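Local structure of apical membrane antigen 1-like protein, soluble form (Toxoplasma gondii, 3ZLE) at residues D71-S76 and L160-Q165; A125-S130 and R155-L160; Q6-T11 and N375-T380. The protein probably takes part in host-cell invasion, as a surface antigen of the AMA1 family that is likely to pair with a RON2 protein at the moving junction. All coordinates share one frame; numbering follows the deposited sequence.

How the contacts relate
Contacts 1 and 2 lie together in one PAN-like domain, their centres about 14 Å apart, and share Leu160, where strand 156-159 runs out into a loop. Contact 2 packs helix 120-129 on that strand of the five-stranded antiparallel sheet; contact 1 lays the loop that follows against residues 71-76. Contact 3 sits at the far end of the elongated molecule, about 47 Å from contact 1 and about 39 Å from contact 2, centre to centre. The pairings enclose one another: 6-11 with 375-380 spans nearly the whole modelled chain, 71-76 with 160-165 comes next, and 125-130 with 155-160 is innermost. Segments near both chain ends thus pack together at one end of the molecule.

Contact 1: D71-S76 and L160-Q165; sequences DDAPTS and LSVSAQ
Ala73 meets Ser161 and Val162 where two loops come together beside the five-stranded antiparallel sheet of the PAN-like domain. Neither segment is helix or strand: residues 71-76 belong to the long excursion between strands 55-59 and 103-104, while 160-165 leaves the end of strand 156-159. The backbones stay well apart, with 7.4 Å from Ala73 CA to Ser161 CA, and the approach is made by side chains.

The methyl group of Ala73 points at the other loop and carries the largest share of the small buried surface. Val162 offers one branch, CG2, which lies 4.1 Å from Ala73 CB, an ordinary van der Waals distance. With CG1 anti to the backbone N (chi1 -176°), CG2 is swung to the side of that nitrogen and faces the methyl, while CG1 is turned off toward the rest of the loop.

The 87-89 strip ties both sides together: backbone hydrogen bonds join Ala73 to Asn89 and Val162 to Phe88, and Asp72 OD2 forms a salt bridge with Lys99 NZ. From the Ser161 carbonyl a further bond runs to Trp286 NE1.

Ser161 supplies the polar corner of the contact. Its hydroxyl is buried and has no hydrogen-bonding partner in the model; its neighbour here is a methyl group, with Ser161 OG 4.1 Å from Ala73 CB.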
ATOM      1  N   ASP A  71       9.370 -15.042   9.228  1.00 23.74           N
ATOM      2  CA  ASP A  71       9.943 -15.870  10.276  1.00 28.10           C
ATOM      3  C   ASP A  71       9.838 -15.196  11.627  1.00 27.64           C
ATOM      4  O   ASP A  71       9.723 -13.955  11.719  1.00 29.74           O
ATOM      5  CB  ASP A  71      11.406 -16.179   9.970  1.00 30.48           C
ATOM      6  CG  ASP A  71      11.576 -17.292   8.941  1.00 38.67           C
ATOM      7  OD1 ASP A  71      10.550 -17.845   8.450  1.00 34.58           O
ATOM      8  OD2 ASP A  71      12.751 -17.614   8.637  1.00 39.01           O
ATOM      9  N   ASP A  72       9.756 -16.035  12.655  1.00 27.09           N
ATOM     10  CA  ASP A  72       9.851 -15.641  14.022  1.00 26.68           C
ATOM     11  C   ASP A  72      10.996 -14.704  14.212  1.00 31.12           C
ATOM     12  O   ASP A  72      12.114 -14.992  13.795  1.00 39.38           O
ATOM     13  CB  ASP A  72      10.043 -16.882  14.931  1.00 28.72           C
ATOM     14  CG  ASP A  72       8.771 -17.640  15.137  1.00 31.56           C
ATOM     15  OD1 ASP A  72       7.712 -17.090  14.797  1.00 41.52           O
ATOM     16  OD2 ASP A  72       8.804 -18.749  15.721  1.00 42.40           O
ATOM     17  N   ALA A  73      10.733 -13.588  14.871  1.00 31.87           N
ATOM     18  CA  ALA A  73      11.794 -12.695  15.312  1.00 29.11           C
ATOM     19  C   ALA A  73      12.481 -13.333  16.507  1.00 33.84           C
ATOM     20  O   ALA A  73      11.885 -14.173  17.195  1.00 31.47           O
ATOM     21  CB  ALA A  73      11.206 -11.366  15.702  1.00 29.42           C
ATOM     22  N   PRO A  74      13.751 -12.975  16.739  1.00 30.56           N
ATOM     23  CA  PRO A  74      14.518 -13.587  17.853  1.00 32.88           C
ATOM     24  C   PRO A  74      13.989 -13.211  19.233  1.00 36.99           C
ATOM     25  O   PRO A  74      13.505 -12.089  19.421  1.00 36.04           O
ATOM     26  CB  PRO A  74      15.947 -13.049  17.666  1.00 33.59           C
ATOM     27  CG  PRO A  74      15.856 -11.893  16.677  1.00 30.14           C
ATOM     28  CD  PRO A  74      14.439 -11.832  16.107  1.00 29.98           C
ATOM     29  N   THR A  75      14.010 -14.175  20.166  1.00 40.52           N
ATOM     30  CA  THR A  75      13.648 -13.921  21.585  1.00 48.03           C
ATOM     31  C   THR A  75      14.879 -13.628  22.455  1.00 49.76           C
ATOM     32  O   THR A  75      14.757 -13.109  23.563  1.00 59.84           O
ATOM     33  CB  THR A  75      12.904 -15.125  22.217  1.00 45.26           C
ATOM     34  OG1 THR A  75      13.589 -16.337  21.866  1.00 41.94           O
ATOM     35  CG2 THR A  75      11.458 -15.199  21.712  1.00 38.78           C
ATOM     36  N   SER A  76      16.055 -14.001  21.967  1.00 51.01           N
ATOM     37  CA  SER A  76      17.299 -13.685  22.660  1.00 50.55           C
ATOM     38  C   SER A  76      18.370 -13.447  21.620  1.00 60.72           C
ATOM     39  O   SER A  76      18.350 -14.058  20.542  1.00 59.47           O
ATOM     40  CB  SER A  76      17.730 -14.847  23.566  1.00 42.61           C
ATOM     41  OG  SER A  76      18.225 -15.927  22.796  1.00 41.60           O
ATOM     42  N   LEU A 160       3.280  -8.856  13.415  1.00 21.73           N
ATOM     43  CA  LEU A 160       4.717  -8.611  13.424  1.00 22.57           C
ATOM     44  C   LEU A 160       5.116  -7.849  14.700  1.00 24.97           C
ATOM     45  O   LEU A 160       4.788  -6.672  14.853  1.00 28.82           O
ATOM     46  CB  LEU A 160       5.149  -7.735  12.201  1.00 20.88           C
ATOM     47  CG  LEU A 160       4.748  -8.220  10.785  1.00 21.00           C
ATOM     48  CD1 LEU A 160       5.263  -7.285   9.716  1.00 18.11           C
ATOM     49  CD2 LEU A 160       5.136  -9.698  10.495  1.00 16.97           C
ATOM     50  N   SER A 161       6.019  -8.411  15.469  1.00 25.47           N
ATOM     51  CA  SER A 161       6.586  -7.625  16.539  1.00 33.15           C
ATOM     52  C   SER A 161       7.706  -6.681  16.073  1.00 30.75           C
ATOM     53  O   SER A 161       8.055  -5.744  16.788  1.00 35.35           O
ATOM     54  CB  SER A 161       7.012  -8.513  17.691  1.00 30.35           C
ATOM     55  OG  SER A 161       8.161  -9.233  17.338  1.00 52.35           O
ATOM     56  N   VAL A 162       8.142  -6.824  14.826  1.00 23.33           N
ATOM     57  CA  VAL A 162       9.062  -5.854  14.249  1.00 23.03           C
ATOM     58  C   VAL A 162       8.324  -4.917  13.328  1.00 23.59           C
ATOM     59  O   VAL A 162       7.749  -5.347  12.346  1.00 30.15           O
ATOM     60  CB  VAL A 162      10.230  -6.533  13.496  1.00 21.76           C
ATOM     61  CG1 VAL A 162      11.230  -5.511  12.981  1.00 23.88           C
ATOM     62  CG2 VAL A 162      10.928  -7.522  14.411  1.00 22.96           C
ATOM     63  N   SER A 163       8.372  -3.626  13.628  1.00 26.73           N
ATOM     64  CA  SER A 163       7.541  -2.633  12.926  1.00 24.36           C
ATOM     65  C   SER A 163       8.374  -1.779  12.011  1.00 25.53           C
ATOM     66  O   SER A 163       7.822  -0.980  11.246  1.00 22.92           O
ATOM     67  CB  SER A 163       6.787  -1.746  13.897  1.00 26.34           C
ATOM     68  OG  SER A 163       7.649  -1.190  14.867  1.00 32.60           O
ATOM     69  N   ALA A 164       9.700  -1.842  12.204  1.00 22.70           N
ATOM     70  CA  ALA A 164      10.686  -1.326  11.248  1.00 22.41           C
ATOM     71  C   ALA A 164      10.450  -1.871   9.864  1.00 27.87           C
ATOM     72  O   ALA A 164      10.133  -3.051   9.686  1.00 31.43           O
ATOM     73  CB  ALA A 164      12.112  -1.677  11.708  1.00 18.93           C
ATOM     74  N   GLN A 165      10.518  -0.997   8.875  1.00 34.36           N
ATOM     75  CA  GLN A 165      10.295  -1.420   7.528  1.00 28.58           C
ATOM     76  C   GLN A 165      11.503  -1.167   6.648  1.00 29.37           C
ATOM     77  O   GLN A 165      11.664  -1.813   5.619  1.00 29.51           O
ATOM     78  CB  GLN A 165       9.066  -0.728   6.946  1.00 27.95           C
ATOM     79  CG  GLN A 165       7.794  -1.184   7.603  1.00 27.77           C
ATOM     80  CD  GLN A 165       6.787  -0.085   7.720  1.00 26.94           C
ATOM     81  OE1 GLN A 165       6.141   0.281   6.742  1.00 29.18           O
ATOM     82  NE2 GLN A 165       6.601   0.414   8.929  1.00 24.84           N
TER

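Contact 2: A125-S130 and R155-L160; sequences ALYAYS and RKCYVL
The Tyr127 ring takes both of its neighbours from strand 156-159 obliquely, along its CD2 and CE2 side: Val159 CG2 sits 3.5 Å from Tyr127 CD2, and Cys157 SG 3.9 Å from the same Tyr127 CD2. This is the helix-on-sheet core of a PAN-like module, helix 120-129 lying over the antiparallel sheet. The axes of the short segments 125-129 and 156-159 come within 8.4 Å, at 31°, so both point roughly the same way.

Alternate strand residues face the helix, so Cys157 and Val159 touch it and Tyr158 between them turns away. Tyr127 CG is anti to the backbone N (chi1 179°), which carries the ring out to both. The sulfur makes a sulfur-aromatic contact, 5.2 Å from Cys157 SG to the Tyr127 ring centroid and well off the ring normal, and its disulfide to Cys124 on the same helix staples helix to strand beside the ring.

Val159 crosses the tyrosine side chain at about a right angle: its CG2 meets the ring and also lies 4.1 Å from Ala128 CA, while CG1 is 4.3 Å from Ala128 CB. Beyond the two segments, Tyr127 also packs on Leu108 and Arg111, and its hydroxyl is hydrogen-bonded to Phe100 O and Tyr94 OH.

Leu126 O accepts from Ser130 N and, at 2.8 Å, from Ser130 OG, on opposite faces of its carbonyl plane.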
ATOM      1  N   ALA A 125      -6.443  -7.665  11.187  1.00 23.66           N
ATOM      2  CA  ALA A 125      -6.113  -6.321  11.675  1.00 26.67           C
ATOM      3  C   ALA A 125      -6.614  -6.219  13.111  1.00 25.05           C
ATOM      4  O   ALA A 125      -5.855  -5.784  14.008  1.00 24.17           O
ATOM      5  CB  ALA A 125      -6.743  -5.241  10.795  1.00 17.36           C
ATOM      6  N   LEU A 126      -7.807  -6.779  13.352  1.00 25.32           N
ATOM      7  CA  LEU A 126      -8.435  -6.753  14.694  1.00 25.05           C
ATOM      8  C   LEU A 126      -7.607  -7.580  15.641  1.00 25.40           C
ATOM      9  O   LEU A 126      -7.465  -7.236  16.807  1.00 33.02           O
ATOM     10  CB  LEU A 126      -9.879  -7.302  14.686  1.00 21.64           C
ATOM     11  CG  LEU A 126     -10.631  -7.224  16.035  1.00 26.36           C
ATOM     12  CD1 LEU A 126     -10.576  -5.800  16.601  1.00 25.59           C
ATOM     13  CD2 LEU A 126     -12.098  -7.710  15.966  1.00 19.76           C
ATOM     14  N   TYR A 127      -7.067  -8.687  15.130  1.00 22.36           N
ATOM     15  CA  TYR A 127      -6.290  -9.597  15.956  1.00 21.29           C
ATOM     16  C   TYR A 127      -5.015  -8.908  16.396  1.00 18.41           C
ATOM     17  O   TYR A 127      -4.619  -9.032  17.532  1.00 30.84           O
ATOM     18  CB  TYR A 127      -5.943 -10.857  15.178  1.00 20.26           C
ATOM     19  CG  TYR A 127      -5.137 -11.860  15.915  1.00 23.11           C
ATOM     20  CD1 TYR A 127      -5.632 -12.473  17.057  1.00 24.06           C
ATOM     21  CD2 TYR A 127      -3.885 -12.252  15.452  1.00 25.89           C
ATOM     22  CE1 TYR A 127      -4.900 -13.431  17.718  1.00 28.82           C
ATOM     23  CE2 TYR A 127      -3.184 -13.280  16.070  1.00 25.00           C
ATOM     24  CZ  TYR A 127      -3.673 -13.838  17.216  1.00 29.62           C
ATOM     25  OH  TYR A 127      -2.942 -14.820  17.888  1.00 32.88           O
ATOM     26  N   ALA A 128      -4.407  -8.169  15.499  1.00 18.84           N
ATOM     27  CA  ALA A 128      -3.240  -7.337  15.828  1.00 20.13           C
ATOM     28  C   ALA A 128      -3.653  -6.243  16.822  1.00 23.15           C
ATOM     29  O   ALA A 128      -2.958  -6.004  17.796  1.00 21.30           O
ATOM     30  CB  ALA A 128      -2.694  -6.698  14.592  1.00 18.52           C
ATOM     31  N   TYR A 129      -4.774  -5.587  16.546  1.00 24.04           N
ATOM     32  CA  TYR A 129      -5.208  -4.409  17.310  1.00 30.26           C
ATOM     33  C   TYR A 129      -5.461  -4.812  18.773  1.00 34.53           C
ATOM     34  O   TYR A 129      -5.062  -4.101  19.674  1.00 30.91           O
ATOM     35  CB  TYR A 129      -6.471  -3.849  16.698  1.00 27.57           C
ATOM     36  CG  TYR A 129      -6.938  -2.546  17.262  1.00 37.46           C
ATOM     37  CD1 TYR A 129      -6.494  -1.362  16.731  1.00 39.23           C
ATOM     38  CD2 TYR A 129      -7.961  -2.493  18.227  1.00 34.46           C
ATOM     39  CE1 TYR A 129      -6.955  -0.145  17.200  1.00 35.29           C
ATOM     40  CE2 TYR A 129      -8.465  -1.277  18.657  1.00 31.09           C
ATOM     41  CZ  TYR A 129      -7.947  -0.103  18.141  1.00 36.07           C
ATOM     42  OH  TYR A 129      -8.417   1.136  18.532  1.00 29.68           O
ATOM     43  N   SER A 130      -5.929  -6.051  18.960  1.00 32.66           N
ATOM     44  CA  SER A 130      -6.172  -6.626  20.259  1.00 29.52           C
ATOM     45  C   SER A 130      -4.939  -7.195  20.935  1.00 30.22           C
ATOM     46  O   SER A 130      -5.023  -7.633  22.073  1.00 32.34           O
ATOM     47  CB  SER A 130      -7.167  -7.773  20.142  1.00 30.68           C
ATOM     48  OG  SER A 130      -8.308  -7.360  19.446  1.00 33.45           O
ATOM     49  N   ARG A 155      -3.900 -18.654   3.856  1.00 20.55           N
ATOM     50  CA  ARG A 155      -4.947 -18.131   4.740  1.00 22.96           C
ATOM     51  C   ARG A 155      -4.495 -18.018   6.165  1.00 23.31           C
ATOM     52  O   ARG A 155      -5.176 -18.479   7.064  1.00 23.27           O
ATOM     53  CB  ARG A 155      -6.237 -18.970   4.659  1.00 20.27           C
ATOM     54  CG  ARG A 155      -6.803 -18.996   3.255  1.00 17.49           C
ATOM     55  CD  ARG A 155      -8.074 -19.823   3.152  1.00 18.34           C
ATOM     56  NE  ARG A 155      -8.703 -19.568   1.859  1.00 20.00           N
ATOM     57  CZ  ARG A 155      -8.687 -20.423   0.831  1.00 20.29           C
ATOM     58  NH1 ARG A 155      -8.181 -21.657   0.951  1.00 21.32           N
ATOM     59  NH2 ARG A 155      -9.179 -20.051  -0.318  1.00 23.59           N
ATOM     60  N   LYS A 156      -3.297 -17.452   6.359  1.00 24.14           N
ATOM     61  CA  LYS A 156      -2.736 -17.257   7.692  1.00 21.34           C
ATOM     62  C   LYS A 156      -2.560 -15.780   8.062  1.00 25.82           C
ATOM     63  O   LYS A 156      -2.177 -14.962   7.235  1.00 26.21           O
ATOM     64  CB  LYS A 156      -1.387 -17.948   7.789  1.00 21.80           C
ATOM     65  CG  LYS A 156      -1.494 -19.453   8.031  1.00 23.11           C
ATOM     66  CD  LYS A 156      -0.155 -20.116   7.818  1.00 24.24           C
ATOM     67  CE  LYS A 156      -0.353 -21.586   7.537  1.00 26.53           C
ATOM     68  NZ  LYS A 156      -0.874 -22.305   8.738  1.00 30.51           N
ATOM     69  N   CYS A 157      -2.808 -15.449   9.319  1.00 26.23           N
ATOM     70  CA  CYS A 157      -2.645 -14.060   9.759  1.00 23.38           C
ATOM     71  C   CYS A 157      -1.365 -13.970  10.590  1.00 21.75           C
ATOM     72  O   CYS A 157      -1.121 -14.829  11.439  1.00 19.41           O
ATOM     73  CB  CYS A 157      -3.857 -13.619  10.600  1.00 28.77           C
ATOM     74  SG  CYS A 157      -3.549 -12.074  11.541  1.00 28.07           S
ATOM     75  N   TYR A 158      -0.545 -12.952  10.306  1.00 21.73           N
ATOM     76  CA  TYR A 158       0.691 -12.689  11.039  1.00 26.22           C
ATOM     77  C   TYR A 158       0.588 -11.366  11.765  1.00 28.98           C
ATOM     78  O   TYR A 158       0.220 -10.333  11.167  1.00 31.46           O
ATOM     79  CB  TYR A 158       1.911 -12.645  10.090  1.00 26.31           C
ATOM     80  CG  TYR A 158       2.219 -13.951   9.385  1.00 25.69           C
ATOM     81  CD1 TYR A 158       1.454 -14.366   8.313  1.00 24.01           C
ATOM     82  CD2 TYR A 158       3.338 -14.725   9.736  1.00 22.65           C
ATOM     83  CE1 TYR A 158       1.759 -15.516   7.612  1.00 22.26           C
ATOM     84  CE2 TYR A 158       3.626 -15.913   9.057  1.00 20.60           C
ATOM     85  CZ  TYR A 158       2.826 -16.292   7.999  1.00 21.60           C
ATOM     86  OH  TYR A 158       3.048 -17.453   7.322  1.00 29.13           O
ATOM     87  N   VAL A 159       1.013 -11.372  13.025  1.00 25.69           N
ATOM     88  CA  VAL A 159       1.250 -10.171  13.760  1.00 22.59           C
ATOM     89  C   VAL A 159       2.756  -9.997  13.887  1.00 25.75           C
ATOM     90  O   VAL A 159       3.448 -10.905  14.386  1.00 18.54           O
ATOM     91  CB  VAL A 159       0.611 -10.267  15.186  1.00 22.94           C
ATOM     92  CG1 VAL A 159       0.759  -8.936  15.932  1.00 16.02           C
ATOM     93  CG2 VAL A 159      -0.853 -10.594  15.049  1.00 17.40           C
ATOM     94  N   LEU A 160       3.280  -8.856  13.415  1.00 21.73           N
ATOM     95  CA  LEU A 160       4.717  -8.611  13.424  1.00 22.57           C
ATOM     96  C   LEU A 160       5.116  -7.849  14.700  1.00 24.97           C
ATOM     97  O   LEU A 160       4.788  -6.672  14.853  1.00 28.82           O
ATOM     98  CB  LEU A 160       5.149  -7.735  12.201  1.00 20.88           C
ATOM     99  CG  LEU A 160       4.748  -8.220  10.785  1.00 21.00           C
ATOM    100  CD1 LEU A 160       5.263  -7.285   9.716  1.00 18.11           C
ATOM    101  CD2 LEU A 160       5.136  -9.698  10.495  1.00 16.97           C
TER

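Contact 3: Q6-T11 and N375-T380; sequences QNPWAT and NQFDQT
Pro8 and Phe377 mark the closest backbone approach, yet Pro8 CA is still 10.0 Å from Phe377 CA, so the gap is bridged by side chains. Residues 8-10 form a short 3-10 turn, opened by an Asx turn in which Trp9 N donates to Asn7 OD1 at 3.0 Å, from above the carbonyl plane. Facing it, Gln376 to Thr380 are extended as the start of strand 376-383.

Phe377 reaches out from the strand and Trp9 comes from the opposite direction to make an offset stack. Trp9 CG lies anti to the carbonyl carbon (chi1 -65°), which brings the indole over Phe377. The six-membered ring of Trp9 and the Phe377 ring have centroids 4.6 Å apart and planes tilted by 19°. Trp9 CZ2 lies over the middle of the phenyl ring, whereas Phe377 CZ falls toward the rim of the indole. Pro8 closes in at the phenyl edge, with Pro8 CG 4.1 Å from Phe377 CE1.

Phe15 stands edge-to-face to Phe377 and Phe327 to Trp9, completing an aromatic cluster that joins the N-terminal tail to a small disulfide-rich, three-stranded antiparallel sheet, consistent with the cystine-rich third domain of AMA1 proteins.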
ATOM      1  N   GLN A   6     -20.935  19.110 -15.498  1.00 56.80           N
ATOM      2  CA  GLN A   6     -20.342  18.767 -14.202  1.00 51.25           C
ATOM      3  C   GLN A   6     -19.739  17.367 -14.174  1.00 44.94           C
ATOM      4  O   GLN A   6     -20.268  16.436 -14.763  1.00 39.85           O
ATOM      5  CB  GLN A   6     -21.377  18.890 -13.079  1.00 58.99           C
ATOM      6  CG  GLN A   6     -21.916  20.297 -12.873  1.00 84.90           C
ATOM      7  CD  GLN A   6     -22.840  20.387 -11.677  1.00 90.59           C
ATOM      8  OE1 GLN A   6     -22.389  20.430 -10.530  1.00 93.11           O
ATOM      9  NE2 GLN A   6     -24.144  20.366 -11.936  1.00 93.34           N
ATOM     10  N   ASN A   7     -18.703  17.219 -13.360  1.00 40.65           N
ATOM     11  CA  ASN A   7     -18.046  15.957 -13.131  1.00 30.64           C
ATOM     12  C   ASN A   7     -18.993  14.844 -12.743  1.00 32.82           C
ATOM     13  O   ASN A   7     -19.555  14.857 -11.665  1.00 43.19           O
ATOM     14  CB  ASN A   7     -16.971  16.131 -12.069  1.00 26.43           C
ATOM     15  CG  ASN A   7     -16.063  14.946 -11.993  1.00 28.85           C
ATOM     16  OD1 ASN A   7     -16.349  13.903 -12.589  1.00 28.46           O
ATOM     17  ND2 ASN A   7     -14.972  15.085 -11.298  1.00 22.41           N
ATOM     18  N   PRO A   8     -19.181  13.854 -13.637  1.00 38.25           N
ATOM     19  CA  PRO A   8     -20.154  12.817 -13.338  1.00 27.26           C
ATOM     20  C   PRO A   8     -19.709  11.914 -12.166  1.00 27.82           C
ATOM     21  O   PRO A   8     -20.541  11.250 -11.573  1.00 25.80           O
ATOM     22  CB  PRO A   8     -20.181  12.005 -14.626  1.00 33.91           C
ATOM     23  CG  PRO A   8     -18.815  12.170 -15.176  1.00 26.10           C
ATOM     24  CD  PRO A   8     -18.515  13.612 -14.930  1.00 25.40           C
ATOM     25  N   TRP A   9     -18.419  11.899 -11.860  1.00 21.20           N
ATOM     26  CA  TRP A   9     -17.895  11.167 -10.717  1.00 28.33           C
ATOM     27  C   TRP A   9     -18.358  11.655  -9.331  1.00 35.46           C
ATOM     28  O   TRP A   9     -18.206  10.941  -8.342  1.00 37.20           O
ATOM     29  CB  TRP A   9     -16.379  11.089 -10.802  1.00 23.37           C
ATOM     30  CG  TRP A   9     -15.986  10.274 -12.022  1.00 23.75           C
ATOM     31  CD1 TRP A   9     -15.803  10.752 -13.285  1.00 22.53           C
ATOM     32  CD2 TRP A   9     -15.999   8.834 -12.137  1.00 22.83           C
ATOM     33  NE1 TRP A   9     -15.599   9.711 -14.164  1.00 26.93           N
ATOM     34  CE2 TRP A   9     -15.779   8.526 -13.500  1.00 24.02           C
ATOM     35  CE3 TRP A   9     -16.258   7.785 -11.235  1.00 22.13           C
ATOM     36  CZ2 TRP A   9     -15.720   7.218 -13.968  1.00 22.23           C
ATOM     37  CZ3 TRP A   9     -16.186   6.471 -11.702  1.00 21.62           C
ATOM     38  CH2 TRP A   9     -15.899   6.203 -13.049  1.00 24.72           C
ATOM     39  N   ALA A  10     -18.963  12.840  -9.285  1.00 34.88           N
ATOM     40  CA  ALA A  10     -19.629  13.327  -8.083  1.00 42.42           C
ATOM     41  C   ALA A  10     -21.160  13.272  -8.200  1.00 44.07           C
ATOM     42  O   ALA A  10     -21.867  13.683  -7.302  1.00 55.20           O
ATOM     43  CB  ALA A  10     -19.150  14.742  -7.750  1.00 34.22           C
ATOM     44  N   THR A  11     -21.652  12.625  -9.253  1.00 50.36           N
ATOM     45  CA  THR A  11     -23.027  12.795  -9.708  1.00 49.23           C
ATOM     46  C   THR A  11     -23.925  11.688  -9.195  1.00 52.85           C
ATOM     47  O   THR A  11     -25.139  11.711  -9.389  1.00 57.36           O
ATOM     48  CB  THR A  11     -23.087  12.803 -11.242  1.00 56.44           C
ATOM     49  OG1 THR A  11     -23.368  14.130 -11.700  1.00 54.77           O
ATOM     50  CG2 THR A  11     -24.132  11.829 -11.772  1.00 53.22           C
ATOM     51  N   ASN A 375     -24.334   0.816 -21.071  1.00 44.13           N
ATOM     52  CA  ASN A 375     -24.086   0.908 -19.647  1.00 41.84           C
ATOM     53  C   ASN A 375     -22.645   1.034 -19.202  1.00 39.59           C
ATOM     54  O   ASN A 375     -22.342   0.781 -18.036  1.00 35.75           O
ATOM     55  CB  ASN A 375     -24.790  -0.234 -18.914  1.00 38.20           C
ATOM     56  CG  ASN A 375     -26.276  -0.045 -18.887  1.00 40.68           C
ATOM     57  OD1 ASN A 375     -26.789   0.999 -19.310  1.00 44.78           O
ATOM     58  ND2 ASN A 375     -26.976  -1.014 -18.365  1.00 38.69           N
ATOM     59  N   GLN A 376     -21.766   1.495 -20.088  1.00 42.59           N
ATOM     60  CA  GLN A 376     -20.360   1.722 -19.707  1.00 41.70           C
ATOM     61  C   GLN A 376     -19.915   3.139 -20.003  1.00 39.93           C
ATOM     62  O   GLN A 376     -20.409   3.763 -20.921  1.00 45.30           O
ATOM     63  CB  GLN A 376     -19.420   0.706 -20.371  1.00 45.37           C
ATOM     64  CG  GLN A 376     -19.514  -0.692 -19.762  1.00 62.25           C
ATOM     65  CD  GLN A 376     -18.600  -1.701 -20.446  1.00 84.48           C
ATOM     66  OE1 GLN A 376     -17.605  -1.331 -21.081  1.00 87.88           O
ATOM     67  NE2 GLN A 376     -18.924  -2.990 -20.303  1.00 79.65           N
ATOM     68  N   PHE A 377     -19.079   3.687 -19.132  1.00 39.12           N
ATOM     69  CA  PHE A 377     -18.538   4.998 -19.345  1.00 41.09           C
ATOM     70  C   PHE A 377     -17.822   5.031 -20.682  1.00 44.87           C
ATOM     71  O   PHE A 377     -17.092   4.091 -21.031  1.00 33.71           O
ATOM     72  CB  PHE A 377     -17.571   5.380 -18.219  1.00 41.08           C
ATOM     73  CG  PHE A 377     -18.225   6.119 -17.101  1.00 46.85           C
ATOM     74  CD1 PHE A 377     -18.479   7.478 -17.210  1.00 43.25           C
ATOM     75  CD2 PHE A 377     -18.696   5.435 -15.977  1.00 60.09           C
ATOM     76  CE1 PHE A 377     -19.083   8.166 -16.175  1.00 48.78           C
ATOM     77  CE2 PHE A 377     -19.346   6.113 -14.944  1.00 62.86           C
ATOM     78  CZ  PHE A 377     -19.517   7.487 -15.035  1.00 53.69           C
ATOM     79  N   ASP A 378     -18.031   6.119 -21.423  1.00 33.04           N
ATOM     80  CA  ASP A 378     -17.332   6.317 -22.669  1.00 37.83           C
ATOM     81  C   ASP A 378     -16.890   7.771 -22.818  1.00 34.70           C
ATOM     82  O   ASP A 378     -17.630   8.699 -22.493  1.00 33.79           O
ATOM     83  CB  ASP A 378     -18.209   5.887 -23.838  1.00 37.17           C
ATOM     84  CG  ASP A 378     -17.392   5.438 -25.061  1.00 56.73           C
ATOM     85  OD1 ASP A 378     -16.297   4.855 -24.875  1.00 52.91           O
ATOM     86  OD2 ASP A 378     -17.832   5.712 -26.211  1.00 61.23           O
ATOM     87  N   GLN A 379     -15.625   7.941 -23.174  1.00 35.81           N
ATOM     88  CA  GLN A 379     -15.056   9.240 -23.464  1.00 32.37           C
ATOM     89  C   GLN A 379     -14.538   9.198 -24.895  1.00 35.49           C
ATOM     90  O   GLN A 379     -13.666   8.406 -25.204  1.00 42.86           O
ATOM     91  CB  GLN A 379     -13.891   9.518 -22.531  1.00 30.99           C
ATOM     92  CG  GLN A 379     -13.319  10.926 -22.661  1.00 33.70           C
ATOM     93  CD  GLN A 379     -12.686  11.390 -21.387  1.00 35.81           C
ATOM     94  OE1 GLN A 379     -13.167  11.066 -20.314  1.00 60.02           O
ATOM     95  NE2 GLN A 379     -11.544  12.054 -21.488  1.00 36.29           N
ATOM     96  N   THR A 380     -15.047  10.064 -25.759  1.00 38.00           N
ATOM     97  CA  THR A 380     -14.546  10.096 -27.140  1.00 43.58           C
ATOM     98  C   THR A 380     -14.386  11.517 -27.635  1.00 35.99           C
ATOM     99  O   THR A 380     -15.107  12.407 -27.215  1.00 37.53           O
ATOM    100  CB  THR A 380     -15.503   9.399 -28.103  1.00 35.05           C
ATOM    101  OG1 THR A 380     -16.787  10.007 -27.987  1.00 41.45           O
ATOM    102  CG2 THR A 380     -15.609   7.911 -27.792  1.00 31.85           C
TER